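Local structure of microcin B17-processing protein McbC (Escherichia coli str. K-12 substr. MG1655, 6GRH) at residues D[14-20]-D[199-204]; D[144-150]-D[161-167]. The protein is needed to process the inactive microcin B17 precursor into the active peptide, and is a flavin mononucleotide-containing oxidoreductase of the nitroreductase family. One frame throughout, in Å; residues are numbered along the deposited sequence. Where two conformers were deposited one is given.

Interaction 1: D[14-20]-D[199-204]; sequences YTDPEVL and LFKYRY. With EDO (1,2-ethanediol), chain P.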
loop_
_atom_site.group_PDB
_atom_site.type_symbol
_atom_site.label_atom_id
_atom_site.label_comp_id
_atom_site.label_asym_id
_atom_site.label_seq_id
_atom_site.Cartn_x
_atom_site.Cartn_y
_atom_site.Cartn_z
ATOM N N TYR D 14 -3.058 1.623 -23.032
ATOM C CA TYR D 14 -4.032 0.977 -22.145
ATOM C C TYR D 14 -3.649 0.949 -20.678
ATOM O O TYR D 14 -4.385 0.390 -19.878
ATOM C CB TYR D 14 -4.287 -0.462 -22.612
ATOM C CG TYR D 14 -4.882 -0.518 -23.998
ATOM C CD1 TYR D 14 -6.240 -0.356 -24.192
ATOM C CD2 TYR D 14 -4.079 -0.707 -25.111
ATOM C CE1 TYR D 14 -6.790 -0.371 -25.460
ATOM C CE2 TYR D 14 -4.614 -0.717 -26.390
ATOM C CZ TYR D 14 -5.978 -0.565 -26.551
ATOM O OH TYR D 14 -6.523 -0.588 -27.788
ATOM N N THR D 15 -2.514 1.549 -20.308
ATOM C CA THR D 15 -2.008 1.448 -18.947
ATOM C C THR D 15 -2.862 2.257 -17.967
ATOM O O THR D 15 -3.232 3.400 -18.237
ATOM C CB THR D 15 -0.522 1.885 -18.894
ATOM O OG1 THR D 15 0.246 0.878 -19.556
ATOM C CG2 THR D 15 -0.022 2.076 -17.471
ATOM N N ASP D 16 -3.175 1.636 -16.834
ATOM C CA ASP D 16 -3.799 2.337 -15.715
ATOM C C ASP D 16 -2.662 2.765 -14.776
ATOM O O ASP D 16 -1.976 1.905 -14.210
ATOM C CB ASP D 16 -4.805 1.419 -15.000
ATOM C CG ASP D 16 -5.511 2.113 -13.834
ATOM O OD1 ASP D 16 -4.929 3.034 -13.220
ATOM O OD2 ASP D 16 -6.671 1.765 -13.530
ATOM N N PRO D 17 -2.442 4.085 -14.616
ATOM C CA PRO D 17 -1.272 4.556 -13.860
ATOM C C PRO D 17 -1.359 4.255 -12.358
ATOM O O PRO D 17 -0.347 4.205 -11.703
ATOM C CB PRO D 17 -1.283 6.081 -14.093
ATOM C CG PRO D 17 -2.698 6.392 -14.399
ATOM C CD PRO D 17 -3.254 5.210 -15.116
ATOM N N GLU D 18 -2.567 4.077 -11.849
ATOM C CA GLU D 18 -2.760 3.684 -10.462
ATOM C C GLU D 18 -2.286 2.235 -10.258
ATOM O O GLU D 18 -1.564 1.943 -9.310
ATOM C CB GLU D 18 -4.222 3.848 -10.065
ATOM C CG GLU D 18 -4.503 3.615 -8.581
ATOM C CD GLU D 18 -4.223 4.832 -7.697
ATOM O OE1 GLU D 18 -3.793 5.898 -8.210
ATOM O OE2 GLU D 18 -4.457 4.736 -6.467
ATOM N N VAL D 19 -2.671 1.348 -11.173
ATOM C CA VAL D 19 -2.263 -0.042 -11.109
ATOM C C VAL D 19 -0.731 -0.121 -11.203
ATOM O O VAL D 19 -0.086 -0.795 -10.394
ATOM C CB VAL D 19 -2.930 -0.864 -12.216
ATOM C CG1 VAL D 19 -2.431 -2.281 -12.229
ATOM C CG2 VAL D 19 -4.439 -0.887 -12.002
ATOM N N LEU D 20 -0.162 0.574 -12.184
ATOM C CA LEU D 20 1.274 0.553 -12.379
ATOM C C LEU D 20 2.044 0.978 -11.131
ATOM O O LEU D 20 2.993 0.300 -10.744
ATOM C CB LEU D 20 1.662 1.408 -13.558
ATOM C CG LEU D 20 3.137 1.466 -13.902
ATOM C CD1 LEU D 20 3.625 0.074 -14.268
ATOM C CD2 LEU D 20 3.318 2.424 -15.069
ATOM N N LEU D 199 0.721 -5.707 -17.094
ATOM C CA LEU D 199 -0.440 -5.113 -16.446
ATOM C C LEU D 199 -1.548 -4.632 -17.388
ATOM O O LEU D 199 -2.710 -4.525 -16.976
ATOM C CB LEU D 199 0.011 -3.958 -15.542
ATOM C CG LEU D 199 0.950 -4.394 -14.400
ATOM C CD1 LEU D 199 1.533 -3.178 -13.705
ATOM C CD2 LEU D 199 0.236 -5.247 -13.385
ATOM N N PHE D 200 -1.198 -4.320 -18.638
ATOM C CA PHE D 200 -2.115 -3.545 -19.469
ATOM C C PHE D 200 -3.447 -4.227 -19.771
ATOM O O PHE D 200 -4.442 -3.540 -19.864
ATOM C CB PHE D 200 -1.455 -3.008 -20.745
ATOM C CG PHE D 200 -1.335 -3.995 -21.856
ATOM C CD1 PHE D 200 -0.559 -5.127 -21.726
ATOM C CD2 PHE D 200 -1.965 -3.758 -23.059
ATOM C CE1 PHE D 200 -0.411 -5.997 -22.764
ATOM C CE2 PHE D 200 -1.832 -4.643 -24.108
ATOM C CZ PHE D 200 -1.074 -5.772 -23.955
ATOM N N LYS D 201 -3.459 -5.552 -19.901
ATOM C CA LYS D 201 -4.694 -6.282 -20.186
ATOM C C LYS D 201 -5.484 -6.715 -18.941
ATOM O O LYS D 201 -6.727 -6.515 -18.857
ATOM C CB LYS D 201 -4.389 -7.531 -21.037
ATOM C CG LYS D 201 -5.657 -8.308 -21.438
ATOM C CD LYS D 201 -5.404 -9.478 -22.372
ATOM C CE LYS D 201 -6.706 -10.201 -22.716
ATOM N NZ LYS D 201 -6.434 -11.486 -23.379
ATOM N N TYR D 202 -4.788 -7.393 -18.034
ATOM C CA TYR D 202 -5.396 -8.043 -16.876
ATOM C C TYR D 202 -5.296 -7.278 -15.557
ATOM O O TYR D 202 -5.802 -7.772 -14.526
ATOM C CB TYR D 202 -4.757 -9.414 -16.668
ATOM C CG TYR D 202 -4.972 -10.331 -17.838
ATOM C CD1 TYR D 202 -6.257 -10.745 -18.178
ATOM C CD2 TYR D 202 -3.913 -10.762 -18.616
ATOM C CE1 TYR D 202 -6.479 -11.587 -19.264
ATOM C CE2 TYR D 202 -4.127 -11.610 -19.709
ATOM C CZ TYR D 202 -5.401 -12.014 -20.018
ATOM O OH TYR D 202 -5.637 -12.841 -21.100
ATOM N N ARG D 203 -4.632 -6.113 -15.570
ATOM C CA ARG D 203 -4.413 -5.318 -14.369
ATOM C C ARG D 203 -3.568 -6.118 -13.336
ATOM O O ARG D 203 -2.619 -6.796 -13.737
ATOM C CB ARG D 203 -5.742 -4.775 -13.827
ATOM C CG ARG D 203 -6.552 -3.945 -14.827
ATOM C CD ARG D 203 -7.977 -3.714 -14.327
ATOM N NE ARG D 203 -8.003 -3.023 -13.049
ATOM C CZ ARG D 203 -7.794 -1.721 -12.862
ATOM N NH1 ARG D 203 -7.577 -0.904 -13.884
ATOM N NH2 ARG D 203 -7.781 -1.229 -11.617
ATOM N N TYR D 204 -3.880 -6.035 -12.043
ATOM C CA TYR D 204 -3.049 -6.643 -10.974
ATOM C C TYR D 204 -2.771 -8.127 -11.135
ATOM O O TYR D 204 -1.663 -8.588 -10.886
ATOM C CB TYR D 204 -3.693 -6.444 -9.610
ATOM C CG TYR D 204 -3.836 -5.012 -9.210
ATOM C CD1 TYR D 204 -2.752 -4.319 -8.718
ATOM C CD2 TYR D 204 -5.064 -4.346 -9.320
ATOM C CE1 TYR D 204 -2.861 -2.982 -8.351
ATOM C CE2 TYR D 204 -5.179 -3.008 -8.960
ATOM C CZ TYR D 204 -4.056 -2.343 -8.476
ATOM O OH TYR D 204 -4.094 -1.026 -8.092
HETATM C C1 EDO P . -7.217 -15.746 -23.037
HETATM O O1 EDO P . -6.514 -14.750 -23.772
HETATM C C2 EDO P . -6.615 -15.804 -21.653
HETATM O O2 EDO P . -5.254 -16.247 -21.712
HETATM O O HOH W 1 -5.023 -1.484 -18.082
HETATM O O HOH W 2 -7.381 1.810 -10.961
#
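V19 is wedged between Y204 and R203, and this is where segments 14-20 and 199-204 pack most tightly. Its two methyls divide the work. CG1 sits over the middle of the Y204 ring, 4.0 Å from the ring centroid and only 10° off the normal, a CH-pi contact. CG2, turned anti to the carbonyl carbon, lies over one face of the R203 guanidinium, 3.4 Å from NH2. L199 extends the apolar patch, its CD1 meeting L20 CD1 at 3.9 Å.

The polar side is built on D16, the N-cap of helix 17-27. OD1 accepts from the backbone N of E18 at 2.9 Å, and more weakly from that of V19. OD2 receives R203 NH1 at 2.8 Å in a nearly straight salt bridge (165°). The donor comes to the anti side of the carboxylate, 25° out of its plane. OD1 being engaged by the cap, only OD2 meets the guanidinium, and a water joins OD2 to R203 NH2.

Toward Y14 the fit loosens: the CB of Y14 approaches the edge of the F200 ring while its phenol leads away, and one water donates to both Y14 O (2.7 Å) and F200 O (2.8 Å). F200 meets F55 of the second McbC subunit.

R203 NE also forms a salt bridge to D264 of McbB. Two acids thus share one guanidinium, which probably fixes its orientation and balances its charge, and the D16 carboxylate that caps a helix is tied through R203 to the interface between subunits.

Interaction 2: D[144-150]-D[161-167]; sequences QAGTNVY and PVATCNT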
loop_
_atom_site.group_PDB
_atom_site.type_symbol
_atom_site.label_atom_id
_atom_site.label_comp_id
_atom_site.label_asym_id
_atom_site.label_seq_id
_atom_site.Cartn_x
_atom_site.Cartn_y
_atom_site.Cartn_z
ATOM N N GLN D 144 29.865 -11.510 -30.494
ATOM C CA GLN D 144 30.344 -10.193 -30.861
ATOM C C GLN D 144 31.374 -9.775 -29.809
ATOM O O GLN D 144 31.033 -9.640 -28.634
ATOM C CB GLN D 144 29.159 -9.220 -30.862
ATOM C CG GLN D 144 29.494 -7.812 -31.312
ATOM C CD GLN D 144 28.260 -6.962 -31.467
ATOM O OE1 GLN D 144 27.701 -6.473 -30.494
ATOM N NE2 GLN D 144 27.813 -6.796 -32.696
ATOM N N ALA D 145 32.616 -9.577 -30.236
ATOM C CA ALA D 145 33.717 -9.249 -29.334
ATOM C C ALA D 145 33.381 -8.045 -28.455
ATOM O O ALA D 145 33.037 -6.976 -28.958
ATOM C CB ALA D 145 35.001 -8.979 -30.129
ATOM N N GLY D 146 33.452 -8.236 -27.144
ATOM C CA GLY D 146 33.272 -7.149 -26.188
ATOM C C GLY D 146 31.848 -6.897 -25.737
ATOM O O GLY D 146 31.633 -6.089 -24.847
ATOM N N THR D 147 30.874 -7.574 -26.336
ATOM C CA THR D 147 29.486 -7.476 -25.903
ATOM C C THR D 147 29.221 -8.638 -24.959
ATOM O O THR D 147 29.378 -9.794 -25.353
ATOM C CB THR D 147 28.540 -7.529 -27.104
ATOM O OG1 THR D 147 28.840 -6.426 -27.953
ATOM C CG2 THR D 147 27.086 -7.472 -26.673
ATOM N N ASN D 148 28.853 -8.322 -23.717
ATOM C CA ASN D 148 28.647 -9.339 -22.689
ATOM C C ASN D 148 27.239 -9.482 -22.192
ATOM O O ASN D 148 26.987 -10.361 -21.396
ATOM C CB ASN D 148 29.573 -9.083 -21.518
ATOM C CG ASN D 148 30.996 -9.388 -21.859
ATOM O OD1 ASN D 148 31.280 -10.450 -22.411
ATOM N ND2 ASN D 148 31.902 -8.454 -21.569
ATOM N N VAL D 149 26.329 -8.623 -22.643
ATOM C CA VAL D 149 24.906 -8.785 -22.363
ATOM C C VAL D 149 24.185 -8.795 -23.695
ATOM O O VAL D 149 24.474 -7.969 -24.547
ATOM C CB VAL D 149 24.350 -7.649 -21.496
ATOM C CG1 VAL D 149 22.916 -7.933 -21.132
ATOM C CG2 VAL D 149 25.172 -7.482 -20.228
ATOM N N TYR D 150 23.250 -9.726 -23.848
ATOM C CA TYR D 150 22.436 -9.855 -25.044
ATOM C C TYR D 150 21.006 -10.035 -24.595
ATOM O O TYR D 150 20.761 -10.418 -23.453
ATOM C CB TYR D 150 22.850 -11.088 -25.869
ATOM C CG TYR D 150 24.242 -11.054 -26.438
ATOM C CD1 TYR D 150 25.339 -11.541 -25.711
ATOM C CD2 TYR D 150 24.473 -10.566 -27.713
ATOM C CE1 TYR D 150 26.613 -11.523 -26.236
ATOM C CE2 TYR D 150 25.757 -10.536 -28.244
ATOM C CZ TYR D 150 26.818 -11.017 -27.508
ATOM O OH TYR D 150 28.079 -10.966 -28.042
ATOM N N PRO D 161 22.341 -7.346 -29.314
ATOM C CA PRO D 161 23.337 -6.809 -28.403
ATOM C C PRO D 161 22.756 -5.793 -27.425
ATOM O O PRO D 161 21.983 -4.949 -27.832
ATOM C CB PRO D 161 24.330 -6.124 -29.337
ATOM C CG PRO D 161 24.248 -6.911 -30.579
ATOM C CD PRO D 161 22.792 -7.244 -30.710
ATOM N N VAL D 162 23.123 -5.895 -26.152
ATOM C CA VAL D 162 22.609 -5.006 -25.117
ATOM C C VAL D 162 23.681 -4.151 -24.446
ATOM O O VAL D 162 23.467 -2.950 -24.296
ATOM C CB VAL D 162 21.795 -5.805 -24.084
ATOM C CG1 VAL D 162 21.430 -4.968 -22.855
ATOM C CG2 VAL D 162 20.534 -6.358 -24.744
ATOM N N ALA D 163 24.800 -4.735 -24.016
ATOM C CA ALA D 163 25.810 -3.988 -23.245
ATOM C C ALA D 163 27.218 -4.520 -23.428
ATOM O O ALA D 163 27.429 -5.714 -23.628
ATOM C CB ALA D 163 25.459 -3.975 -21.767
ATOM N N THR D 164 28.169 -3.597 -23.354
ATOM C CA THR D 164 29.580 -3.884 -23.427
ATOM C C THR D 164 30.259 -3.692 -22.064
ATOM O O THR D 164 31.435 -3.342 -22.018
ATOM C CB THR D 164 30.243 -2.929 -24.432
ATOM O OG1 THR D 164 30.029 -1.585 -23.998
ATOM C CG2 THR D 164 29.648 -3.085 -25.825
ATOM N N CYS D 165 29.550 -3.906 -20.960
ATOM C CA CYS D 165 30.203 -3.924 -19.645
ATOM C C CYS D 165 31.144 -5.121 -19.598
ATOM O O CYS D 165 30.907 -6.120 -20.295
ATOM C CB CYS D 165 29.194 -4.031 -18.519
ATOM S SG CYS D 165 27.928 -5.289 -18.792
ATOM N N ASN D 166 32.229 -5.027 -18.825
ATOM C CA ASN D 166 33.165 -6.158 -18.747
ATOM C C ASN D 166 32.533 -7.306 -17.964
ATOM O O ASN D 166 31.533 -7.120 -17.255
ATOM C CB ASN D 166 34.558 -5.780 -18.193
ATOM C CG ASN D 166 34.512 -5.107 -16.824
ATOM O OD1 ASN D 166 33.748 -5.475 -15.937
ATOM N ND2 ASN D 166 35.361 -4.122 -16.650
ATOM N N THR D 167 33.132 -8.480 -18.107
ATOM C CA THR D 167 32.646 -9.704 -17.496
ATOM C C THR D 167 32.683 -9.657 -15.950
ATOM O O THR D 167 31.793 -10.197 -15.283
ATOM C CB THR D 167 33.451 -10.890 -18.062
ATOM O OG1 THR D 167 32.556 -11.936 -18.454
ATOM C CG2 THR D 167 34.498 -11.398 -17.072
#
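Segments 144-150 and 161-167 run antiparallel with a register that slips by one residue: N148 and V149 both face A163, while V162 and A163 both face V149, two classic beta bulges. Two carbonyls therefore take two donors each. A163 O accepts from N148 N (3.0 Å) and V149 N, and V149 O accepts from V162 N (3.0 Å) and A163 N, both of which reach it from the same face of its plane. The N148 side chain adds a nearly linear bond (174°) from ND2 to C165 O at 2.8 Å, lying in the plane of its own amide, while its OD1 is held by R135. This is the bulged open end of the hairpin formed by strands 149-153 and 158-163, on the margin of the chain's antiparallel sheet. V149 spreads its methyls over the partner strand and the loop that follows it: CG1 meets V162 CG1 at 3.7 Å, and CG2 touches both A163 CB and C165 SG. On the side of Y150 and P161, Q144 keeps CG anti to its own N (chi1 -176°) and reaches out extended, bringing OE1 within 3.5 Å of P161 CG. T147 OG1 donates to that same OE1 on a lone pair, at 2.8 Å, and T147 CG2 rests over one face of the Y150 ring.

Interactions 1 and 2 illustrate two ranges of contact within one chain. Their centres are 33 Å apart, with nearest atoms about 20 Å from each other, and they share no secondary-structure element. Interaction 2 is local, joining neighbouring strands 149-153 and 158-163 of the antiparallel sheet, whereas interaction 1 brings helix 17-27 against the loop between helices 195-199 and 204-227. In sequence, interaction 2 is nested inside the long loop that interaction 1 closes. Both touch the second McbC subunit, and interaction 1 additionally meets McbB and McbD. The sheet margin and the region of helix 17-27 thus both lie at subunit contacts, at well-separated places.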